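Local coordinates for iron-regulated outer membrane protein (Neisseria meningitidis, PDB 4B7O) that probably carries iron, as a TonB-dependent transporter with a plugged beta-barrel, across the outer membrane of the meningococcus, at residues T103-N115 with Q129-P141. Numbering follows the deposited sequence.
Sequences TSQFLTLRGMGQN and QILYHQGRFIVDP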
loop_
_atom_site.group_PDB
_atom_site.type_symbol
_atom_site.label_atom_id
_atom_site.label_comp_id
_atom_site.label_asym_id
_atom_site.label_seq_id
_atom_site.Cartn_x
_atom_site.Cartn_y
_atom_site.Cartn_z
ATOM N N THR A 103 3.394 -10.435 -4.511
ATOM C CA THR A 103 3.310 -9.286 -5.388
ATOM C C THR A 103 2.493 -9.593 -6.633
ATOM O O THR A 103 2.366 -8.747 -7.541
ATOM C CB THR A 103 4.701 -8.719 -5.691
ATOM O OG1 THR A 103 5.609 -9.794 -5.999
ATOM C CG2 THR A 103 5.187 -8.030 -4.467
ATOM N N SER A 104 1.924 -10.791 -6.657
ATOM C CA SER A 104 0.755 -11.078 -7.502
ATOM C C SER A 104 -0.369 -10.069 -7.289
ATOM O O SER A 104 -1.121 -9.819 -8.230
ATOM C CB SER A 104 0.162 -12.471 -7.216
ATOM O OG SER A 104 0.902 -13.484 -7.890
ATOM N N GLN A 105 -0.466 -9.525 -6.062
ATOM C CA GLN A 105 -1.588 -8.643 -5.604
ATOM C C GLN A 105 -1.423 -7.165 -5.956
ATOM O O GLN A 105 -0.345 -6.562 -5.779
ATOM C CB GLN A 105 -1.749 -8.697 -4.073
ATOM C CG GLN A 105 -2.187 -10.030 -3.582
ATOM C CD GLN A 105 -2.147 -10.143 -2.081
ATOM O OE1 GLN A 105 -2.174 -9.155 -1.367
ATOM N NE2 GLN A 105 -2.096 -11.359 -1.597
ATOM N N PHE A 106 -2.526 -6.595 -6.416
ATOM C CA PHE A 106 -2.650 -5.175 -6.668
ATOM C C PHE A 106 -3.625 -4.640 -5.676
ATOM O O PHE A 106 -4.675 -5.244 -5.413
ATOM C CB PHE A 106 -3.286 -4.914 -8.043
ATOM C CG PHE A 106 -2.500 -5.451 -9.183
ATOM C CD1 PHE A 106 -1.476 -4.696 -9.732
ATOM C CD2 PHE A 106 -2.789 -6.714 -9.718
ATOM C CE1 PHE A 106 -0.741 -5.159 -10.809
ATOM C CE2 PHE A 106 -2.053 -7.198 -10.781
ATOM C CZ PHE A 106 -1.024 -6.415 -11.330
ATOM N N LEU A 107 -3.341 -3.456 -5.209
ATOM C CA LEU A 107 -4.188 -2.865 -4.209
ATOM C C LEU A 107 -4.915 -1.601 -4.747
ATOM O O LEU A 107 -4.308 -0.816 -5.477
ATOM C CB LEU A 107 -3.312 -2.540 -3.025
ATOM C CG LEU A 107 -4.099 -1.753 -1.992
ATOM C CD1 LEU A 107 -3.725 -2.207 -0.574
ATOM C CD2 LEU A 107 -3.950 -0.252 -2.195
ATOM N N THR A 108 -6.216 -1.444 -4.441
ATOM C CA THR A 108 -6.881 -0.202 -4.767
ATOM C C THR A 108 -7.585 0.390 -3.572
ATOM O O THR A 108 -8.053 -0.298 -2.663
ATOM C CB THR A 108 -7.839 -0.335 -5.962
ATOM O OG1 THR A 108 -8.845 -1.288 -5.649
ATOM C CG2 THR A 108 -7.079 -0.820 -7.155
ATOM N N LEU A 109 -7.635 1.687 -3.595
ATOM C CA LEU A 109 -8.176 2.462 -2.531
ATOM C C LEU A 109 -9.093 3.414 -3.243
ATOM O O LEU A 109 -8.630 4.172 -4.114
ATOM C CB LEU A 109 -7.054 3.217 -1.858
ATOM C CG LEU A 109 -7.423 4.117 -0.687
ATOM C CD1 LEU A 109 -8.109 3.283 0.410
ATOM C CD2 LEU A 109 -6.146 4.792 -0.189
ATOM N N ARG A 110 -10.398 3.315 -2.941
ATOM C CA ARG A 110 -11.402 4.069 -3.688
ATOM C C ARG A 110 -11.234 3.899 -5.169
ATOM O O ARG A 110 -11.428 4.837 -5.925
ATOM C CB ARG A 110 -11.300 5.559 -3.362
ATOM C CG ARG A 110 -11.939 5.949 -2.040
ATOM C CD ARG A 110 -11.594 7.383 -1.623
ATOM N NE ARG A 110 -12.293 7.710 -0.354
ATOM C CZ ARG A 110 -12.233 8.866 0.277
ATOM N NH1 ARG A 110 -11.485 9.851 -0.214
ATOM N NH2 ARG A 110 -12.908 9.025 1.419
ATOM N N GLY A 111 -10.883 2.689 -5.584
ATOM C CA GLY A 111 -10.647 2.385 -7.002
ATOM C C GLY A 111 -9.304 2.838 -7.560
ATOM O O GLY A 111 -9.027 2.607 -8.718
ATOM N N MET A 112 -8.470 3.516 -6.777
ATOM C CA MET A 112 -7.221 4.023 -7.348
ATOM C C MET A 112 -6.156 3.079 -6.942
ATOM O O MET A 112 -6.202 2.553 -5.809
ATOM C CB MET A 112 -6.910 5.410 -6.861
ATOM C CG MET A 112 -7.971 6.430 -7.185
ATOM S SD MET A 112 -8.164 6.677 -8.967
ATOM C CE MET A 112 -6.643 7.480 -9.380
ATOM N N GLY A 113 -5.243 2.787 -7.870
ATOM C CA GLY A 113 -4.256 1.710 -7.633
ATOM C C GLY A 113 -2.922 2.196 -7.050
ATOM O O GLY A 113 -2.748 3.405 -6.767
ATOM N N GLN A 114 -1.949 1.286 -6.923
ATOM C CA GLN A 114 -0.671 1.657 -6.267
ATOM C C GLN A 114 0.203 2.628 -7.043
ATOM O O GLN A 114 1.182 3.144 -6.513
ATOM C CB GLN A 114 0.138 0.449 -5.910
ATOM C CG GLN A 114 -0.420 -0.267 -4.713
ATOM C CD GLN A 114 0.022 -1.720 -4.652
ATOM O OE1 GLN A 114 -0.261 -2.530 -5.568
ATOM N NE2 GLN A 114 0.727 -2.063 -3.575
ATOM N N ASN A 115 -0.135 2.881 -8.295
ATOM C CA ASN A 115 0.474 3.998 -8.958
ATOM C C ASN A 115 0.199 5.332 -8.206
ATOM O O ASN A 115 0.984 6.260 -8.296
ATOM C CB ASN A 115 0.023 4.055 -10.408
ATOM C CG ASN A 115 0.401 5.356 -11.081
ATOM O OD1 ASN A 115 1.546 5.556 -11.476
ATOM N ND2 ASN A 115 -0.560 6.251 -11.208
ATOM N N GLN A 129 8.389 1.118 -9.081
ATOM C CA GLN A 129 8.047 -0.274 -9.045
ATOM C C GLN A 129 9.075 -1.160 -9.779
ATOM O O GLN A 129 9.871 -0.673 -10.575
ATOM C CB GLN A 129 6.689 -0.426 -9.671
ATOM C CG GLN A 129 6.714 -0.279 -11.165
ATOM C CD GLN A 129 5.355 -0.458 -11.744
ATOM O OE1 GLN A 129 4.537 -1.205 -11.215
ATOM N NE2 GLN A 129 5.080 0.257 -12.805
ATOM N N ILE A 130 9.028 -2.458 -9.494
ATOM C CA ILE A 130 9.698 -3.503 -10.276
ATOM C C ILE A 130 9.153 -3.754 -11.719
ATOM O O ILE A 130 9.901 -3.679 -12.653
ATOM C CB ILE A 130 9.773 -4.807 -9.447
ATOM C CG1 ILE A 130 10.622 -4.539 -8.194
ATOM C CG2 ILE A 130 10.391 -5.948 -10.268
ATOM C CD1 ILE A 130 10.415 -5.574 -7.131
ATOM N N LEU A 131 7.880 -4.072 -11.913
ATOM C CA LEU A 131 7.343 -4.319 -13.267
ATOM C C LEU A 131 5.842 -4.295 -13.223
ATOM O O LEU A 131 5.234 -4.666 -12.224
ATOM C CB LEU A 131 7.794 -5.664 -13.832
ATOM C CG LEU A 131 7.528 -6.174 -15.277
ATOM C CD1 LEU A 131 8.547 -5.613 -16.251
ATOM C CD2 LEU A 131 7.562 -7.700 -15.328
ATOM N N TYR A 132 5.224 -3.901 -14.326
ATOM C CA TYR A 132 3.821 -3.525 -14.257
ATOM C C TYR A 132 2.949 -4.766 -14.153
ATOM O O TYR A 132 1.737 -4.665 -13.869
ATOM C CB TYR A 132 3.404 -2.565 -15.419
ATOM C CG TYR A 132 3.383 -3.244 -16.760
ATOM C CD1 TYR A 132 4.576 -3.414 -17.518
ATOM C CD2 TYR A 132 2.197 -3.785 -17.259
ATOM C CE1 TYR A 132 4.557 -4.075 -18.741
ATOM C CE2 TYR A 132 2.166 -4.440 -18.488
ATOM C CZ TYR A 132 3.341 -4.581 -19.221
ATOM O OH TYR A 132 3.283 -5.269 -20.408
ATOM N N HIS A 133 3.563 -5.933 -14.381
ATOM C CA HIS A 133 2.873 -7.237 -14.317
ATOM C C HIS A 133 2.764 -7.783 -12.919
ATOM O O HIS A 133 2.407 -8.937 -12.719
ATOM C CB HIS A 133 3.592 -8.249 -15.206
ATOM C CG HIS A 133 3.249 -8.118 -16.661
ATOM N ND1 HIS A 133 2.041 -8.411 -17.135
ATOM C CD2 HIS A 133 4.009 -7.702 -17.751
ATOM C CE1 HIS A 133 2.004 -8.192 -18.471
ATOM N NE2 HIS A 133 3.205 -7.760 -18.849
ATOM N N GLN A 134 3.101 -6.970 -11.937
ATOM C CA GLN A 134 3.006 -7.343 -10.555
ATOM C C GLN A 134 2.724 -6.105 -9.721
ATOM O O GLN A 134 2.973 -4.963 -10.167
ATOM C CB GLN A 134 4.304 -7.982 -10.121
ATOM C CG GLN A 134 5.499 -7.058 -10.023
ATOM C CD GLN A 134 6.765 -7.883 -9.834
ATOM O OE1 GLN A 134 7.081 -8.740 -10.665
ATOM N NE2 GLN A 134 7.456 -7.685 -8.731
ATOM N N GLY A 135 2.195 -6.327 -8.518
ATOM C CA GLY A 135 1.812 -5.205 -7.664
ATOM C C GLY A 135 3.048 -4.727 -6.908
ATOM O O GLY A 135 4.036 -5.452 -6.798
ATOM N N ARG A 136 2.991 -3.520 -6.367
ATOM C CA ARG A 136 4.089 -3.050 -5.569
ATOM C C ARG A 136 4.128 -3.826 -4.217
ATOM O O ARG A 136 3.106 -4.300 -3.729
ATOM C CB ARG A 136 3.953 -1.552 -5.387
ATOM C CG ARG A 136 4.161 -0.805 -6.721
ATOM C CD ARG A 136 3.859 0.678 -6.509
ATOM N NE ARG A 136 4.462 1.588 -7.484
ATOM C CZ ARG A 136 4.018 1.785 -8.723
ATOM N NH1 ARG A 136 2.952 1.135 -9.209
ATOM N NH2 ARG A 136 4.653 2.667 -9.487
ATOM N N PHE A 137 5.306 -3.979 -3.649
ATOM C CA PHE A 137 5.508 -4.816 -2.444
ATOM C C PHE A 137 4.592 -4.378 -1.287
ATOM O O PHE A 137 4.593 -3.187 -0.909
ATOM C CB PHE A 137 6.982 -4.730 -1.983
ATOM C CG PHE A 137 7.384 -5.836 -1.044
ATOM C CD1 PHE A 137 7.112 -5.757 0.353
ATOM C CD2 PHE A 137 8.027 -6.982 -1.535
ATOM C CE1 PHE A 137 7.456 -6.812 1.213
ATOM C CE2 PHE A 137 8.370 -8.025 -0.678
ATOM C CZ PHE A 137 8.094 -7.944 0.696
ATOM N N ILE A 138 3.842 -5.326 -0.713
ATOM C CA ILE A 138 3.012 -5.023 0.425
ATOM C C ILE A 138 3.554 -5.635 1.702
ATOM O O ILE A 138 3.744 -6.837 1.774
ATOM C CB ILE A 138 1.579 -5.539 0.253
ATOM C CG1 ILE A 138 0.931 -4.908 -0.978
ATOM C CG2 ILE A 138 0.810 -5.142 1.494
ATOM C CD1 ILE A 138 -0.390 -5.523 -1.434
ATOM N N VAL A 139 3.738 -4.823 2.736
ATOM C CA VAL A 139 4.439 -5.250 3.980
ATOM C C VAL A 139 3.729 -6.374 4.760
ATOM O O VAL A 139 2.529 -6.581 4.640
ATOM C CB VAL A 139 4.635 -4.056 4.935
ATOM C CG1 VAL A 139 3.296 -3.687 5.564
ATOM C CG2 VAL A 139 5.665 -4.376 6.004
ATOM N N ASP A 140 4.482 -7.093 5.566
ATOM C CA ASP A 140 3.952 -8.266 6.195
ATOM C C ASP A 140 3.485 -7.839 7.594
ATOM O O ASP A 140 4.251 -7.311 8.377
ATOM C CB ASP A 140 5.060 -9.316 6.217
ATOM C CG ASP A 140 4.792 -10.433 7.201
ATOM O OD1 ASP A 140 3.608 -10.763 7.418
ATOM O OD2 ASP A 140 5.771 -10.959 7.802
ATOM N N PRO A 141 2.220 -8.058 7.908
ATOM C CA PRO A 141 1.609 -7.655 9.183
ATOM C C PRO A 141 2.293 -8.168 10.405
ATOM O O PRO A 141 2.126 -7.618 11.496
ATOM C CB PRO A 141 0.194 -8.263 9.118
ATOM C CG PRO A 141 0.241 -9.273 7.996
ATOM C CD PRO A 141 1.241 -8.694 7.008
HETATM O O HOH W 1 1.834 -6.806 -3.896
#
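Q114 OE1 accepts from two N-H groups: a hydrogen bond from L107 N (3.2 Å), well above the amide plane, and a weak one from R136 N at 3.5 Å. At the other end of the amide, Q114 NE2 donates to R136 O (3.3 Å), bent to 140° and coming from above the carbonyl plane. The Q114 chain runs extended beyond CG (chi2 158°), which carries the amide to the R136 backbone while the arginine side chain slides past in the opposite direction. One guanidinium face of R136 rests over Q114 O; the other lies against Q129 CB, and NH2 donates to D127 O. This is the plug domain inside the barrel of a TonB-dependent receptor, where residues flanking the 107-109/112-113 hairpin meet the loop before strand 144-150. G135 N makes a short, straight bond to T103 O (2.6 Å, 161°), and G135 CA presses a C-H on Q105 O at 3.2 Å. A water lies within hydrogen-bonding distance of Q105 O and R136 O. F106 brings its ring back toward the loop, with Y132 O in plane at its edge, 4.0 Å from CE1. T103 CG2 packs on F137 CA, while its OG1 bonds to E283.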